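Local coordinates for protein Cas13d (uncultured Ruminococcus sp, PDB 6IV9) that binds CRISPR RNA and, through two HEPN domains, governs the maturation of that RNA and the cleavage of target RNA, at residues N189-Y192 against A193-M197; R216-Y219 against E220-T223; F292-K295 against S296-R300; S768-L771 against K772-Y775. The protein carries 2 engineered substitutions. All coordinates share one frame; numbering follows the deposited sequence.

Contact 1: N189-Y192 against A193-M197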
loop_
_atom_site.group_PDB
_atom_site.type_symbol
_atom_site.label_atom_id
_atom_site.label_comp_id
_atom_site.label_asym_id
_atom_site.label_seq_id
_atom_site.Cartn_x
_atom_site.Cartn_y
_atom_site.Cartn_z
ATOM N N ASN A 189 -3.555 9.725 4.206
ATOM C CA ASN A 189 -4.449 9.645 3.029
ATOM C C ASN A 189 -5.911 9.495 3.466
ATOM O O ASN A 189 -6.747 10.127 2.880
ATOM C CB ASN A 189 -4.047 8.496 2.112
ATOM C CG ASN A 189 -2.743 8.759 1.402
ATOM O OD1 ASN A 189 -2.224 9.843 1.470
ATOM N ND2 ASN A 189 -2.223 7.767 0.720
ATOM N N ILE A 190 -6.183 8.633 4.434
ATOM C CA ILE A 190 -7.589 8.400 4.876
ATOM C C ILE A 190 -8.180 9.685 5.466
ATOM O O ILE A 190 -9.278 10.030 5.136
ATOM C CB ILE A 190 -7.657 7.239 5.884
ATOM C CG1 ILE A 190 -7.222 5.915 5.260
ATOM C CG2 ILE A 190 -9.044 7.176 6.490
ATOM C CD1 ILE A 190 -7.067 4.793 6.242
ATOM N N VAL A 191 -7.428 10.379 6.300
ATOM C CA VAL A 191 -7.953 11.626 6.913
ATOM C C VAL A 191 -8.255 12.631 5.797
ATOM O O VAL A 191 -9.247 13.309 5.878
ATOM C CB VAL A 191 -6.952 12.190 7.931
ATOM C CG1 VAL A 191 -7.333 13.580 8.376
ATOM C CG2 VAL A 191 -6.806 11.271 9.119
ATOM N N TYR A 192 -7.374 12.729 4.813
ATOM C CA TYR A 192 -7.624 13.668 3.700
ATOM C C TYR A 192 -8.884 13.248 2.946
ATOM O O TYR A 192 -9.695 14.077 2.652
ATOM C CB TYR A 192 -6.431 13.703 2.750
ATOM C CG TYR A 192 -6.741 14.338 1.425
ATOM C CD1 TYR A 192 -6.907 15.700 1.303
ATOM C CD2 TYR A 192 -6.903 13.565 0.299
ATOM C CE1 TYR A 192 -7.209 16.283 0.087
ATOM C CE2 TYR A 192 -7.200 14.130 -0.923
ATOM C CZ TYR A 192 -7.360 15.493 -1.032
ATOM O OH TYR A 192 -7.644 16.020 -2.248
ATOM N N ALA A 193 -9.036 11.964 2.683
ATOM C CA ALA A 193 -10.210 11.480 1.934
ATOM C C ALA A 193 -11.495 11.806 2.704
ATOM O O ALA A 193 -12.439 12.258 2.100
ATOM C CB ALA A 193 -10.085 10.008 1.709
ATOM N N LEU A 194 -11.498 11.580 4.008
ATOM C CA LEU A 194 -12.709 11.863 4.815
ATOM C C LEU A 194 -13.026 13.358 4.788
ATOM O O LEU A 194 -14.170 13.685 4.611
ATOM C CB LEU A 194 -12.487 11.323 6.226
ATOM C CG LEU A 194 -12.503 9.803 6.288
ATOM C CD1 LEU A 194 -11.987 9.304 7.613
ATOM C CD2 LEU A 194 -13.894 9.283 6.016
ATOM N N ASN A 195 -12.025 14.214 4.934
ATOM C CA ASN A 195 -12.240 15.678 4.851
ATOM C C ASN A 195 -12.708 16.067 3.447
ATOM O O ASN A 195 -13.586 16.898 3.326
ATOM C CB ASN A 195 -10.994 16.466 5.229
ATOM C CG ASN A 195 -10.878 16.601 6.727
ATOM O OD1 ASN A 195 -11.575 17.395 7.317
ATOM N ND2 ASN A 195 -10.058 15.783 7.345
ATOM N N ASN A 196 -12.105 15.470 2.433
ATOM C CA ASN A 196 -12.412 15.770 1.017
ATOM C C ASN A 196 -13.861 15.407 0.701
ATOM O O ASN A 196 -14.512 16.126 -0.018
ATOM C CB ASN A 196 -11.502 15.000 0.076
ATOM C CG ASN A 196 -11.749 15.399 -1.355
ATOM O OD1 ASN A 196 -11.761 16.564 -1.669
ATOM N ND2 ASN A 196 -11.978 14.432 -2.207
ATOM N N MET A 197 -14.337 14.341 1.329
ATOM C CA MET A 197 -15.670 13.718 1.145
ATOM C C MET A 197 -16.758 14.734 1.491
ATOM O O MET A 197 -17.844 14.636 0.949
ATOM C CB MET A 197 -15.768 12.544 2.117
ATOM C CG MET A 197 -16.796 11.532 1.797
ATOM S SD MET A 197 -16.066 9.894 1.689
ATOM C CE MET A 197 -15.325 10.017 0.068
HETATM O O HOH W 1 -9.633 17.427 -3.180
#
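Near the C-terminal end of helix 168-197, I190, V191 and Y192 each meet the residue four places on, L194, N195 and N196, a compact example of how side chains elaborate regular helical hydrogen bonding. V191 O is gripped twice by N195, from opposite faces of the carbonyl plane: the backbone N comes to 3.1 Å and ND2 to 3.0 Å. The side-chain bond is possible because N195 CG stands anti to its own carbonyl carbon (chi1 -82°), which turns the amide back along the helix; ND2 arrives above the carbonyl plane and gives a weak second bond to D207. Y192 and N196 lie alongside each other with ring and amide planes 8° apart, and N196 CB sits over one ring face. A water donates to both polar ends, 2.6 Å from Y192 OH and 2.7 Å from N196 OD1. On a further side, I190 CG2 touches L194 CD1 at 3.8 Å. All of this is buried between helices. I190, V191 and L194 lean on helix 267-291, whereas Y192 OH bonds to Y638 O and N196 ND2 to the carbonyls of K637 and A639, with helix 830-833 beside the ring.

Contact 2: R216-Y219 against E220-T223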
loop_
_atom_site.group_PDB
_atom_site.type_symbol
_atom_site.label_atom_id
_atom_site.label_comp_id
_atom_site.label_asym_id
_atom_site.label_seq_id
_atom_site.Cartn_x
_atom_site.Cartn_y
_atom_site.Cartn_z
ATOM N N ARG A 216 -10.804 7.635 23.195
ATOM C CA ARG A 216 -11.009 7.568 24.657
ATOM C C ARG A 216 -12.408 8.079 25.003
ATOM O O ARG A 216 -12.775 8.038 26.165
ATOM C CB ARG A 216 -9.891 8.310 25.384
ATOM C CG ARG A 216 -8.605 7.502 25.474
ATOM C CD ARG A 216 -7.385 8.257 25.931
ATOM N NE ARG A 216 -7.057 9.330 25.014
ATOM C CZ ARG A 216 -6.840 9.180 23.715
ATOM N NH1 ARG A 216 -6.840 7.978 23.174
ATOM N NH2 ARG A 216 -6.629 10.238 22.961
ATOM N N ASN A 217 -13.148 8.540 24.002
ATOM C CA ASN A 217 -14.548 8.969 24.214
ATOM C C ASN A 217 -15.481 7.921 23.617
ATOM O O ASN A 217 -15.304 7.541 22.473
ATOM C CB ASN A 217 -14.875 10.292 23.533
ATOM C CG ASN A 217 -14.169 11.464 24.163
ATOM O OD1 ASN A 217 -13.879 11.441 25.345
ATOM N ND2 ASN A 217 -13.873 12.470 23.369
ATOM N N THR A 218 -16.460 7.484 24.396
ATOM C CA THR A 218 -17.480 6.548 23.880
ATOM C C THR A 218 -18.442 7.329 22.986
ATOM O O THR A 218 -18.417 8.542 23.000
ATOM C CB THR A 218 -18.337 5.951 25.000
ATOM O OG1 THR A 218 -19.017 7.049 25.589
ATOM C CG2 THR A 218 -17.535 5.193 26.030
ATOM N N TYR A 219 -19.312 6.622 22.281
ATOM C CA TYR A 219 -20.290 7.286 21.389
ATOM C C TYR A 219 -21.199 8.186 22.230
ATOM O O TYR A 219 -21.544 9.252 21.801
ATOM C CB TYR A 219 -21.046 6.245 20.572
ATOM C CG TYR A 219 -22.025 6.793 19.570
ATOM C CD1 TYR A 219 -21.603 7.487 18.457
ATOM C CD2 TYR A 219 -23.383 6.620 19.741
ATOM C CE1 TYR A 219 -22.497 7.991 17.538
ATOM C CE2 TYR A 219 -24.292 7.122 18.833
ATOM C CZ TYR A 219 -23.849 7.801 17.720
ATOM O OH TYR A 219 -24.735 8.285 16.820
ATOM N N GLU A 220 -21.534 7.738 23.430
ATOM C CA GLU A 220 -22.431 8.523 24.307
ATOM C C GLU A 220 -21.774 9.854 24.640
ATOM O O GLU A 220 -22.424 10.867 24.506
ATOM C CB GLU A 220 -22.673 7.733 25.584
ATOM C CG GLU A 220 -23.255 8.567 26.699
ATOM C CD GLU A 220 -24.736 8.820 26.542
ATOM O OE1 GLU A 220 -25.265 9.647 27.289
ATOM O OE2 GLU A 220 -25.350 8.184 25.690
ATOM N N VAL A 221 -20.506 9.834 25.018
ATOM C CA VAL A 221 -19.799 11.106 25.326
ATOM C C VAL A 221 -19.719 11.969 24.067
ATOM O O VAL A 221 -19.880 13.167 24.171
ATOM C CB VAL A 221 -18.401 10.852 25.906
ATOM C CG1 VAL A 221 -17.609 12.134 26.007
ATOM C CG2 VAL A 221 -18.482 10.163 27.249
ATOM N N PHE A 222 -19.463 11.349 22.919
ATOM C CA PHE A 222 -19.332 12.089 21.644
ATOM C C PHE A 222 -20.636 12.802 21.291
ATOM O O PHE A 222 -20.568 13.917 20.871
ATOM C CB PHE A 222 -19.027 11.094 20.529
ATOM C CG PHE A 222 -18.941 11.656 19.136
ATOM C CD1 PHE A 222 -18.053 12.663 18.834
ATOM C CD2 PHE A 222 -19.719 11.143 18.120
ATOM C CE1 PHE A 222 -17.947 13.149 17.548
ATOM C CE2 PHE A 222 -19.620 11.635 16.836
ATOM C CZ PHE A 222 -18.736 12.639 16.556
ATOM N N THR A 223 -21.764 12.124 21.440
ATOM C CA THR A 223 -23.081 12.687 21.056
ATOM C C THR A 223 -23.679 13.569 22.156
ATOM O O THR A 223 -24.545 14.358 21.829
ATOM C CB THR A 223 -23.998 11.593 20.507
ATOM O OG1 THR A 223 -24.132 10.610 21.520
ATOM C CG2 THR A 223 -23.442 10.949 19.261
#
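Y219 and T223 meet one turn apart in the short helix 219-223, which T218 opens from the N-cap position. Y219 shows how one side chain can serve several neighbours in sequence. Its CB lies 3.3 Å from E220 N, and with CG anti to the backbone N (chi1 -177°) the ring is carried away from the helix axis, toward helix 267-291. CD1 approaches the edge of the F222 ring, 4.1 Å from F222 CD2. Further out, T223 CG2 sits over one face in a CH-pi contact, shifted toward the rim, with Y219 CZ 3.5 Å away. At the tip, Y219 OH bonds to E271 of helix 267-291. T223 returns to the same residue in another way: both its N and its OG1 donate to Y219 O, each at 2.9 Å, and so hold the methyl branch against the ring. With an alanine in place of Y219, T223 CG2 is likely to lose its aromatic support and E271 a hydrogen-bonding partner. F222 itself stacks on Y278, tying the turn to helix 267-291. The cap is made by T218 OG1, which accepts from V221 N at 3.2 Å through a nearly straight bond of 172°.

Contact 3: F292-K295 against S296-R300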
loop_
_atom_site.group_PDB
_atom_site.type_symbol
_atom_site.label_atom_id
_atom_site.label_comp_id
_atom_site.label_asym_id
_atom_site.label_seq_id
_atom_site.Cartn_x
_atom_site.Cartn_y
_atom_site.Cartn_z
ATOM N N PHE A 292 2.063 10.987 14.336
ATOM C CA PHE A 292 2.327 12.423 14.080
ATOM C C PHE A 292 2.282 13.187 15.405
ATOM O O PHE A 292 1.581 12.786 16.290
ATOM C CB PHE A 292 1.359 12.988 13.047
ATOM C CG PHE A 292 1.648 12.510 11.654
ATOM C CD1 PHE A 292 2.774 12.934 10.980
ATOM C CD2 PHE A 292 0.814 11.610 11.038
ATOM C CE1 PHE A 292 3.044 12.484 9.703
ATOM C CE2 PHE A 292 1.088 11.155 9.768
ATOM C CZ PHE A 292 2.201 11.591 9.107
ATOM N N HIS A 293 3.028 14.272 15.504
ATOM C CA HIS A 293 3.045 15.029 16.777
ATOM C C HIS A 293 2.003 16.144 16.755
ATOM O O HIS A 293 1.652 16.626 15.690
ATOM C CB HIS A 293 4.464 15.496 17.110
ATOM C CG HIS A 293 5.412 14.360 17.267
ATOM N ND1 HIS A 293 5.563 13.396 16.309
ATOM C CD2 HIS A 293 6.207 13.997 18.284
ATOM C CE1 HIS A 293 6.436 12.511 16.710
ATOM N NE2 HIS A 293 6.845 12.856 17.918
ATOM N N ASP A 294 1.563 16.544 17.936
ATOM C CA ASP A 294 0.591 17.652 18.072
ATOM C C ASP A 294 1.336 18.988 18.015
ATOM O O ASP A 294 2.539 18.987 17.830
ATOM C CB ASP A 294 -0.240 17.514 19.343
ATOM C CG ASP A 294 0.566 17.587 20.622
ATOM O OD1 ASP A 294 1.663 18.148 20.607
ATOM O OD2 ASP A 294 0.079 17.070 21.616
ATOM N N LYS A 295 0.618 20.081 18.284
ATOM C CA LYS A 295 1.162 21.460 18.229
ATOM C C LYS A 295 2.329 21.606 19.205
ATOM O O LYS A 295 3.256 22.341 18.900
ATOM C CB LYS A 295 0.061 22.460 18.590
ATOM C CG LYS A 295 0.522 23.885 18.879
ATOM C CD LYS A 295 -0.352 24.619 19.891
ATOM C CE LYS A 295 0.163 25.989 20.285
ATOM N NZ LYS A 295 -0.865 27.044 20.120
ATOM N N SER A 296 2.251 20.915 20.333
ATOM C CA SER A 296 3.269 21.015 21.403
ATOM C C SER A 296 4.417 20.032 21.189
ATOM O O SER A 296 5.322 20.034 22.010
ATOM C CB SER A 296 2.622 20.819 22.724
ATOM O OG SER A 296 2.227 19.473 22.870
ATOM N N GLY A 297 4.404 19.266 20.099
ATOM C CA GLY A 297 5.500 18.316 19.845
ATOM C C GLY A 297 5.318 16.991 20.556
ATOM O O GLY A 297 6.292 16.273 20.695
ATOM N N ALA A 298 4.094 16.670 20.955
ATOM C CA ALA A 298 3.817 15.412 21.680
ATOM C C ALA A 298 3.028 14.432 20.811
ATOM O O ALA A 298 2.267 14.864 19.966
ATOM C CB ALA A 298 3.051 15.711 22.934
ATOM N N LYS A 299 3.219 13.143 21.068
ATOM C CA LYS A 299 2.492 12.086 20.335
ATOM C C LYS A 299 2.086 10.996 21.324
ATOM O O LYS A 299 2.678 10.932 22.387
ATOM C CB LYS A 299 3.337 11.572 19.175
ATOM C CG LYS A 299 4.365 10.508 19.501
ATOM C CD LYS A 299 4.842 9.858 18.227
ATOM C CE LYS A 299 5.929 8.838 18.440
ATOM N NZ LYS A 299 6.075 8.533 19.874
ATOM N N ARG A 300 1.051 10.235 21.008
ATOM C CA ARG A 300 0.616 9.160 21.918
ATOM C C ARG A 300 1.563 7.969 21.793
ATOM O O ARG A 300 2.081 7.758 20.725
ATOM C CB ARG A 300 -0.839 8.792 21.662
ATOM C CG ARG A 300 -1.766 9.990 21.729
ATOM C CD ARG A 300 -3.191 9.559 21.945
ATOM N NE ARG A 300 -3.196 8.523 22.958
ATOM C CZ ARG A 300 -3.511 8.714 24.226
ATOM N NH1 ARG A 300 -3.926 9.899 24.629
ATOM N NH2 ARG A 300 -3.410 7.719 25.080
#
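D294 OD1 gathers the donors of the facing segment. S296 OG lies 2.7 Å from D294 OD1 on the syn side of the carboxylate, A298 N reaches D294 OD1 at 2.9 Å from the opposite face, and S296 N adds a weak bond. Alongside, K299 CB sits over the centre of the H293 imidazole, 3.8 Å from the centroid, and K299 CD packs 3.4 Å from H293 CE1, while G297 O lies at the ring edge. A serine in place of H293 would probably leave the aliphatic part of K299 without its flat support and free to turn. The backbone positions these groups: D294 to G297 form a type I beta turn, and D294 pairs with both G297 N (through O, 3.0 Å) and A298 O (through N, 2.7 Å), as in a G1 beta bulge. G297 has the positive phi (84°) of the fourth turn position, where a side chain would collide with the preceding carbonyl O. Farther out, E753 accepts from H293 N. Just after helix 267-291, H293 is probably the histidine of a HEPN R-X4-H motif, whose arginine position holds an alanine here, probably engineered. The convergence of donors on D294 OD1 probably stabilises the ionised carboxylate.

Contact 4: S768-L771 against K772-Y775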
loop_
_atom_site.group_PDB
_atom_site.type_symbol
_atom_site.label_atom_id
_atom_site.label_comp_id
_atom_site.label_asym_id
_atom_site.label_seq_id
_atom_site.Cartn_x
_atom_site.Cartn_y
_atom_site.Cartn_z
ATOM N N SER A 768 15.829 23.352 24.268
ATOM C CA SER A 768 14.653 24.252 24.389
ATOM C C SER A 768 13.881 24.395 23.071
ATOM O O SER A 768 12.933 25.175 23.046
ATOM C CB SER A 768 15.097 25.591 24.879
ATOM O OG SER A 768 15.875 26.215 23.883
ATOM N N LYS A 769 14.266 23.658 22.031
ATOM C CA LYS A 769 13.666 23.836 20.685
ATOM C C LYS A 769 12.309 23.154 20.503
ATOM O O LYS A 769 12.120 22.079 21.014
ATOM C CB LYS A 769 14.661 23.357 19.630
ATOM C CG LYS A 769 16.059 23.926 19.760
ATOM C CD LYS A 769 16.068 25.423 19.690
ATOM C CE LYS A 769 17.456 26.007 19.630
ATOM N NZ LYS A 769 17.461 27.282 18.888
ATOM N N ASN A 770 11.427 23.807 19.751
ATOM C CA ASN A 770 10.103 23.285 19.327
ATOM C C ASN A 770 10.225 23.115 17.808
ATOM O O ASN A 770 10.503 24.090 17.140
ATOM C CB ASN A 770 8.960 24.211 19.744
ATOM C CG ASN A 770 7.617 23.874 19.129
ATOM O OD1 ASN A 770 7.222 24.452 18.128
ATOM N ND2 ASN A 770 6.881 22.962 19.735
ATOM N N LEU A 771 9.994 21.915 17.291
ATOM C CA LEU A 771 10.258 21.656 15.855
ATOM C C LEU A 771 9.424 22.550 14.938
ATOM O O LEU A 771 9.980 23.104 14.021
ATOM C CB LEU A 771 9.957 20.187 15.571
ATOM C CG LEU A 771 10.109 19.777 14.115
ATOM C CD1 LEU A 771 11.537 19.941 13.657
ATOM C CD2 LEU A 771 9.651 18.351 13.928
ATOM N N LYS A 772 8.151 22.731 15.251
ATOM C CA LYS A 772 7.226 23.506 14.388
ATOM C C LYS A 772 7.645 24.977 14.268
ATOM O O LYS A 772 7.256 25.585 13.306
ATOM C CB LYS A 772 5.774 23.262 14.786
ATOM C CG LYS A 772 5.363 21.797 14.763
ATOM C CD LYS A 772 3.877 21.549 14.547
ATOM C CE LYS A 772 3.503 20.083 14.449
ATOM N NZ LYS A 772 4.666 19.240 14.085
ATOM N N ASN A 773 8.409 25.504 15.221
ATOM C CA ASN A 773 8.888 26.908 15.140
ATOM C C ASN A 773 9.810 27.039 13.927
ATOM O O ASN A 773 9.841 28.092 13.341
ATOM C CB ASN A 773 9.589 27.358 16.420
ATOM C CG ASN A 773 8.647 27.526 17.591
ATOM O OD1 ASN A 773 7.443 27.640 17.415
ATOM N ND2 ASN A 773 9.182 27.545 18.796
ATOM N N ASP A 774 10.619 26.019 13.681
ATOM C CA ASP A 774 11.532 25.999 12.521
ATOM C C ASP A 774 11.837 24.539 12.211
ATOM O O ASP A 774 12.655 23.971 12.903
ATOM C CB ASP A 774 12.802 26.802 12.786
ATOM C CG ASP A 774 13.660 27.004 11.552
ATOM O OD1 ASP A 774 13.365 26.389 10.547
ATOM O OD2 ASP A 774 14.603 27.767 11.623
ATOM N N TYR A 775 11.272 24.019 11.128
ATOM C CA TYR A 775 11.454 22.602 10.729
ATOM C C TYR A 775 12.916 22.300 10.393
ATOM O O TYR A 775 13.304 21.165 10.494
ATOM C CB TYR A 775 10.501 22.250 9.593
ATOM C CG TYR A 775 9.121 21.866 10.042
ATOM C CD1 TYR A 775 8.835 20.585 10.455
ATOM C CD2 TYR A 775 8.098 22.786 10.061
ATOM C CE1 TYR A 775 7.568 20.229 10.866
ATOM C CE2 TYR A 775 6.824 22.449 10.470
ATOM C CZ TYR A 775 6.555 21.163 10.869
ATOM O OH TYR A 775 5.310 20.823 11.270
HETATM O O HOH W 2 12.722 24.598 15.636
HETATM O O HOH W 3 12.203 26.642 19.088
#
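N773 N donates to both the backbone O and the side-chain OD1 of N770 in a single tight turn. The N773 N to N770 O bond spans 3.2 Å, from above the carbonyl plane, and D774 N bonds weakly to L771 O. With N770 CG anti to the backbone N (chi1 169°), the amide swings over the following residues and OD1 accepts its weak bond. The two side chains cross at about a right angle, with their amide planes 51° apart and N773 ND2 3.5 Å from N770 CB. One water donates to N770 O at 2.7 Å and to D774 O at 2.8 Å; another accepts from N770 N and N773 ND2. The bonds to N770 O and L771 O, each from three residues on, are those of a 3-10 turn, in the loop leading into helix 777-788, where the D774 side chain caps a backbone N and forms a salt bridge with R776. Apolar contact falls to L771, whose CG lies 4.0 Å from Y775 CD1 while its carbonyl O stands over one face of the ring. Among charges, K772 NZ makes a weak bond to Y775 OH and a long, weak ion pair with E753.

The four contacts follow one another along the chain without nesting, yet share their supports. Helix 267-291 flanks contacts 1 and 2, whose centres are 22 Å apart, and then runs directly into contact 3. Contacts 2 and 3 meet where R216 approaches R300, two like charges close together; R300 also has a salt bridge to D302. Contact 4 comes much later in sequence, but its centre is about 12 Å from that of contact 3, with K772 CE against D294 O. Helix 713-760, on which F292 and L771 both pack, brings contact 4 up to contact 3. Helix 267-291, probably part of a HEPN domain, thus links contacts 1 to 3.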